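Local coordinates for nuclear movement protein (Encephalitozoon cuniculi, PDB 2O30) that is of uncertain function but belongs to the NudC-like p23 family and may bind unfolded proteins, at residues A[18-23]-A[72-77]; A[29-34]-A[42-47]. The protein carries 1 engineered substitution. All coordinates share one frame; numbering follows the deposited sequence.

Contact 1 (A[18-23]-A[72-77]); sequences IQFPVT and VDVNVT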
loop_
_atom_site.group_PDB
_atom_site.type_symbol
_atom_site.label_atom_id
_atom_site.label_comp_id
_atom_site.label_asym_id
_atom_site.label_seq_id
_atom_site.Cartn_x
_atom_site.Cartn_y
_atom_site.Cartn_z
ATOM N N ILE A 18 -9.791 13.836 1.289
ATOM C CA ILE A 18 -8.414 14.296 1.070
ATOM C C ILE A 18 -8.276 14.574 -0.427
ATOM O O ILE A 18 -8.804 13.819 -1.237
ATOM C CB ILE A 18 -7.392 13.253 1.503
ATOM C CG1 ILE A 18 -7.494 12.975 3.018
ATOM C CG2 ILE A 18 -5.938 13.688 1.134
ATOM C CD1 ILE A 18 -6.879 11.622 3.446
ATOM N N GLN A 19 -7.614 15.673 -0.750
ATOM C CA GLN A 19 -7.392 16.060 -2.160
ATOM C C GLN A 19 -5.914 16.299 -2.412
ATOM O O GLN A 19 -5.186 16.815 -1.553
ATOM C CB GLN A 19 -8.178 17.340 -2.494
ATOM C CG GLN A 19 -9.652 17.316 -2.108
ATOM C CD GLN A 19 -9.906 17.756 -0.648
ATOM O OE1 GLN A 19 -9.273 18.701 -0.129
ATOM N NE2 GLN A 19 -10.854 17.083 0.011
ATOM N N PHE A 20 -5.448 15.921 -3.602
ATOM C CA PHE A 20 -4.073 16.245 -3.983
ATOM C C PHE A 20 -3.990 16.257 -5.502
ATOM O O PHE A 20 -4.823 15.649 -6.165
ATOM C CB PHE A 20 -3.055 15.281 -3.359
ATOM C CG PHE A 20 -3.221 13.843 -3.768
ATOM C CD1 PHE A 20 -4.042 12.986 -3.034
ATOM C CD2 PHE A 20 -2.563 13.336 -4.891
ATOM C CE1 PHE A 20 -4.183 11.651 -3.385
ATOM C CE2 PHE A 20 -2.710 12.014 -5.259
ATOM C CZ PHE A 20 -3.534 11.154 -4.492
ATOM N N PRO A 21 -3.004 16.995 -6.055
ATOM C CA PRO A 21 -2.928 17.136 -7.513
ATOM C C PRO A 21 -2.266 15.947 -8.210
ATOM O O PRO A 21 -1.359 15.332 -7.638
ATOM C CB PRO A 21 -2.089 18.408 -7.680
ATOM C CG PRO A 21 -1.143 18.361 -6.539
ATOM C CD PRO A 21 -1.967 17.788 -5.368
ATOM N N VAL A 22 -2.738 15.623 -9.419
ATOM C CA VAL A 22 -2.217 14.471 -10.177
ATOM C C VAL A 22 -0.926 14.897 -10.839
ATOM O O VAL A 22 -0.903 15.959 -11.462
ATOM C CB VAL A 22 -3.171 14.049 -11.312
ATOM C CG1 VAL A 22 -2.599 12.868 -12.083
ATOM C CG2 VAL A 22 -4.541 13.722 -10.793
ATOM N N THR A 23 0.105 14.051 -10.728
ATOM C CA THR A 23 1.457 14.259 -11.303
ATOM C C THR A 23 1.982 15.683 -11.125
ATOM O O THR A 23 1.313 16.660 -11.496
ATOM C CB THR A 23 1.554 13.833 -12.816
ATOM O OG1 THR A 23 1.074 14.882 -13.678
ATOM C CG2 THR A 23 0.776 12.546 -13.074
ATOM N N VAL A 72 -7.039 14.492 -7.406
ATOM C CA VAL A 72 -7.495 13.213 -6.869
ATOM C C VAL A 72 -8.336 13.522 -5.641
ATOM O O VAL A 72 -7.904 14.288 -4.776
ATOM C CB VAL A 72 -6.318 12.304 -6.477
ATOM C CG1 VAL A 72 -6.841 10.966 -5.935
ATOM C CG2 VAL A 72 -5.413 12.018 -7.703
ATOM N N ASP A 73 -9.526 12.933 -5.579
ATOM C CA ASP A 73 -10.388 13.088 -4.399
ATOM C C ASP A 73 -10.504 11.730 -3.696
ATOM O O ASP A 73 -10.890 10.747 -4.311
ATOM C CB ASP A 73 -11.744 13.627 -4.830
ATOM C CG ASP A 73 -11.691 15.093 -5.229
ATOM O OD1 ASP A 73 -11.409 15.932 -4.356
ATOM O OD2 ASP A 73 -11.958 15.419 -6.403
ATOM N N VAL A 74 -10.126 11.685 -2.420
ATOM C CA VAL A 74 -10.158 10.450 -1.618
ATOM C C VAL A 74 -11.210 10.665 -0.527
ATOM O O VAL A 74 -11.308 11.761 0.036
ATOM C CB VAL A 74 -8.783 10.204 -0.987
ATOM C CG1 VAL A 74 -8.748 8.899 -0.225
ATOM C CG2 VAL A 74 -7.663 10.220 -2.073
ATOM N N ASN A 75 -12.022 9.641 -0.269
ATOM C CA ASN A 75 -13.085 9.739 0.739
ATOM C C ASN A 75 -13.036 8.460 1.579
ATOM O O ASN A 75 -12.801 7.376 1.049
ATOM C CB ASN A 75 -14.418 9.858 -0.001
ATOM C CG ASN A 75 -15.606 9.769 0.905
ATOM O OD1 ASN A 75 -16.186 8.684 1.078
ATOM N ND2 ASN A 75 -15.995 10.903 1.493
ATOM N N VAL A 76 -13.229 8.588 2.897
ATOM C CA VAL A 76 -13.352 7.415 3.765
ATOM C C VAL A 76 -14.309 7.789 4.894
ATOM O O VAL A 76 -14.344 8.956 5.322
ATOM C CB VAL A 76 -11.978 6.893 4.319
ATOM C CG1 VAL A 76 -11.296 7.886 5.253
ATOM C CG2 VAL A 76 -12.142 5.543 5.044
ATOM N N THR A 77 -15.088 6.803 5.346
ATOM C CA THR A 77 -16.121 7.067 6.364
ATOM C C THR A 77 -15.505 6.941 7.760
ATOM O O THR A 77 -14.739 6.028 8.014
ATOM C CB THR A 77 -17.292 6.072 6.192
ATOM O OG1 THR A 77 -17.899 6.261 4.905
ATOM C CG2 THR A 77 -18.352 6.262 7.282
HETATM O O HOH W 1 -11.993 14.986 -1.743
#
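The Phe20 ring takes Val72 over one face: CB sits 3.8 Å from the ring centroid, 17° off the normal and displaced toward the rim, a CH-pi contact. Val72 CG1 lies by CZ and CE1 of Phe20 and Val72 CG2 by CE2, at 3.6 Å from CZ and CE2 respectively, while Val74 CG2 approaches CE1 obliquely. Phe20 can lie alongside Val72 because chi1 of 61° places CG between the backbone N and the carbonyl carbon. On the other face of the sheet the Gln19 amide and Asp73 carboxylate planes are 49° apart; Gln19 CG touches Asp73 OD1 at 3.2 Å, and a water that accepts from Gln19 NE2 lies 2.8 Å from Asp73 OD1, while Gln19 OE1 is bonded to Thr8. Between the two faces the backbones pair antiparallel: Ile18 and Val74 exchange two hydrogen bonds, as do Phe20 and Val72, the longest being Phe20 N to Val72 O at 3.2 Å. Gln19 faces Asp73 as the non-hydrogen-bonded pair, and its CA-H points at Val72 O, CA to O 3.2 Å. Ile18, Phe20, Val72 and Val74 thus share one apolar face that packs on strands 31-36 and 39-44, the interior of the beta sandwich characteristic of CS domains.

Contact 2 (A[29-34]-A[42-47]); sequences SAIKIR and VKNQGE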
loop_
_atom_site.group_PDB
_atom_site.type_symbol
_atom_site.label_atom_id
_atom_site.label_comp_id
_atom_site.label_asym_id
_atom_site.label_seq_id
_atom_site.Cartn_x
_atom_site.Cartn_y
_atom_site.Cartn_z
ATOM N N SER A 29 -0.626 3.353 -12.743
ATOM C CA SER A 29 -0.262 2.799 -11.446
ATOM C C SER A 29 0.448 3.894 -10.647
ATOM O O SER A 29 1.129 3.626 -9.645
ATOM C CB SER A 29 0.661 1.598 -11.646
ATOM O OG SER A 29 1.648 1.900 -12.619
ATOM N N ALA A 30 0.270 5.134 -11.102
ATOM C CA ALA A 30 0.880 6.294 -10.481
ATOM C C ALA A 30 0.333 6.532 -9.073
ATOM O O ALA A 30 1.085 6.928 -8.194
ATOM C CB ALA A 30 0.664 7.538 -11.338
ATOM N N ILE A 31 -0.960 6.291 -8.878
ATOM C CA ILE A 31 -1.621 6.611 -7.609
ATOM C C ILE A 31 -1.710 5.364 -6.747
ATOM O O ILE A 31 -2.377 4.394 -7.106
ATOM C CB ILE A 31 -3.015 7.245 -7.819
ATOM C CG1 ILE A 31 -2.844 8.603 -8.500
ATOM C CG2 ILE A 31 -3.754 7.391 -6.473
ATOM C CD1 ILE A 31 -3.997 9.013 -9.354
ATOM N N LYS A 32 -1.018 5.393 -5.614
ATOM C CA LYS A 32 -1.001 4.254 -4.713
ATOM C C LYS A 32 -1.547 4.689 -3.360
ATOM O O LYS A 32 -0.999 5.582 -2.745
ATOM C CB LYS A 32 0.422 3.723 -4.578
ATOM C CG LYS A 32 0.947 3.059 -5.867
ATOM C CD LYS A 32 2.368 2.506 -5.646
ATOM C CE LYS A 32 2.860 1.655 -6.836
ATOM N NZ LYS A 32 1.781 1.347 -7.827
ATOM N N ILE A 33 -2.627 4.051 -2.916
ATOM C CA ILE A 33 -3.284 4.414 -1.644
ATOM C C ILE A 33 -3.514 3.135 -0.832
ATOM O O ILE A 33 -4.078 2.160 -1.343
ATOM C CB ILE A 33 -4.626 5.150 -1.888
ATOM C CG1 ILE A 33 -4.376 6.420 -2.702
ATOM C CG2 ILE A 33 -5.309 5.494 -0.552
ATOM C CD1 ILE A 33 -5.634 7.114 -3.253
ATOM N N ARG A 34 -3.046 3.138 0.411
ATOM C CA ARG A 34 -3.260 2.019 1.340
ATOM C C ARG A 34 -3.636 2.568 2.718
ATOM O O ARG A 34 -2.962 3.456 3.221
ATOM C CB ARG A 34 -1.983 1.195 1.492
ATOM C CG ARG A 34 -2.094 0.027 2.484
ATOM C CD ARG A 34 -0.814 -0.817 2.562
ATOM N NE ARG A 34 0.318 -0.121 3.175
ATOM C CZ ARG A 34 1.463 0.173 2.559
ATOM N NH1 ARG A 34 1.666 -0.170 1.299
ATOM N NH2 ARG A 34 2.427 0.805 3.215
ATOM N N VAL A 42 -0.199 7.353 1.031
ATOM C CA VAL A 42 -0.639 7.799 -0.289
ATOM C C VAL A 42 0.610 8.211 -1.058
ATOM O O VAL A 42 1.380 9.039 -0.596
ATOM C CB VAL A 42 -1.620 9.003 -0.198
ATOM C CG1 VAL A 42 -1.972 9.529 -1.602
ATOM C CG2 VAL A 42 -2.890 8.603 0.573
ATOM N N LYS A 43 0.808 7.617 -2.221
ATOM C CA LYS A 43 1.949 7.986 -3.053
ATOM C C LYS A 43 1.484 8.366 -4.442
ATOM O O LYS A 43 0.484 7.863 -4.923
ATOM C CB LYS A 43 2.961 6.845 -3.111
ATOM C CG LYS A 43 3.466 6.429 -1.744
ATOM C CD LYS A 43 4.870 5.861 -1.813
ATOM C CE LYS A 43 4.896 4.495 -2.436
ATOM N NZ LYS A 43 6.193 3.818 -2.104
ATOM N N ASN A 44 2.212 9.275 -5.074
ATOM C CA ASN A 44 1.868 9.709 -6.409
ATOM C C ASN A 44 3.147 9.674 -7.231
ATOM O O ASN A 44 4.078 10.434 -6.960
ATOM C CB ASN A 44 1.248 11.110 -6.385
ATOM C CG ASN A 44 0.856 11.596 -7.771
ATOM O OD1 ASN A 44 0.843 10.823 -8.733
ATOM N ND2 ASN A 44 0.556 12.873 -7.881
ATOM N N GLN A 45 3.195 8.751 -8.192
ATOM C CA GLN A 45 4.392 8.514 -8.998
ATOM C C GLN A 45 5.609 8.290 -8.110
ATOM O O GLN A 45 6.673 8.858 -8.361
ATOM C CB GLN A 45 4.664 9.690 -9.940
ATOM C CG GLN A 45 3.686 9.847 -11.081
ATOM C CD GLN A 45 4.363 10.407 -12.322
ATOM O OE1 GLN A 45 5.232 9.761 -12.918
ATOM N NE2 GLN A 45 3.971 11.613 -12.718
ATOM N N GLY A 46 5.441 7.495 -7.059
ATOM C CA GLY A 46 6.533 7.208 -6.132
ATOM C C GLY A 46 6.805 8.259 -5.062
ATOM O O GLY A 46 7.458 7.953 -4.065
ATOM N N GLU A 47 6.316 9.486 -5.259
ATOM C CA GLU A 47 6.466 10.569 -4.276
ATOM C C GLU A 47 5.413 10.430 -3.170
ATOM O O GLU A 47 4.233 10.241 -3.455
ATOM C CB GLU A 47 6.341 11.934 -4.960
ATOM C CG GLU A 47 6.425 13.154 -4.030
ATOM C CD GLU A 47 6.013 14.454 -4.727
ATOM O OE1 GLU A 47 6.311 14.619 -5.936
ATOM O OE2 GLU A 47 5.392 15.318 -4.067
HETATM O O HOH W 2 3.277 6.069 -6.609
#
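Ile33 lies alongside Val42, both pointing the same way, with CG1 of Ile33 4.1 Å from CG1 of Val42 and the two CG2 methyls equally close. CG1 is anti to the backbone N in Val42 (chi1 175°) but CG2 is so in Ile33, and methyl therefore pairs with methylene on one flank and with methyl on the other. Further along, Ala30 CB rests on Gln45 CG at 3.8 Å. Between these pairs Lys32 and Lys43 form the hydrogen-bonded pair: Lys32 N reaches Lys43 O at 3.0 Å almost straight, and Lys43 N returns a bond to Lys32 O. The carbonyl of Ala30 is gripped twice, by Gln45 N, tilted 27° from its plane, and by a water that also accepts from Gly46 N. Gln45 and Gly46 form the middle of a type I' turn from Asn44 to Glu47. A chi4 of -10°, nearly eclipsed, swings Lys32 NZ back to Ser29 O, bonded at 3.0 Å in the carbonyl plane and on a lone pair. Lys32 and Arg34 make cation-pi contacts with Trp64 of the second subunit; Arg34 adds one with Trp65 of that subunit, whose O its NH1 bonds, and its NH2 hydrogen-bonds a dithiothreitol probably from the crystallisation liquor. The inner face is mostly apolar but carries one buried amide, Asn44, whose OD1 has no partner in the model; the basic outer face meets tryptophans of the second subunit, whose rings probably offset part of its charge.

In the fold
Following the chain from the N terminus, strand 15-21 supplies the first half of contact 1 and then leaves its sheet through a loop, unmodelled at 24-26, to enter strand 31-36 of the other sheet. Contact 2 soon closes the short loop of the hairpin 31-36/39-44, and strand 47-51 completes that sheet. The chain then returns through 58-59 and 63-68 to strand 71-78, where contact 1 closes its long loop, so contact 2 is nested inside contact 1. Each contact joins two strands of one sheet; the contact centres lie about 11 Å apart. They meet in the sandwich core, where Phe20 CE1 packs on Val42 CG1 at 3.5 Å, and again where Pro21 and Thr23 pack against Asn44 and Gln45.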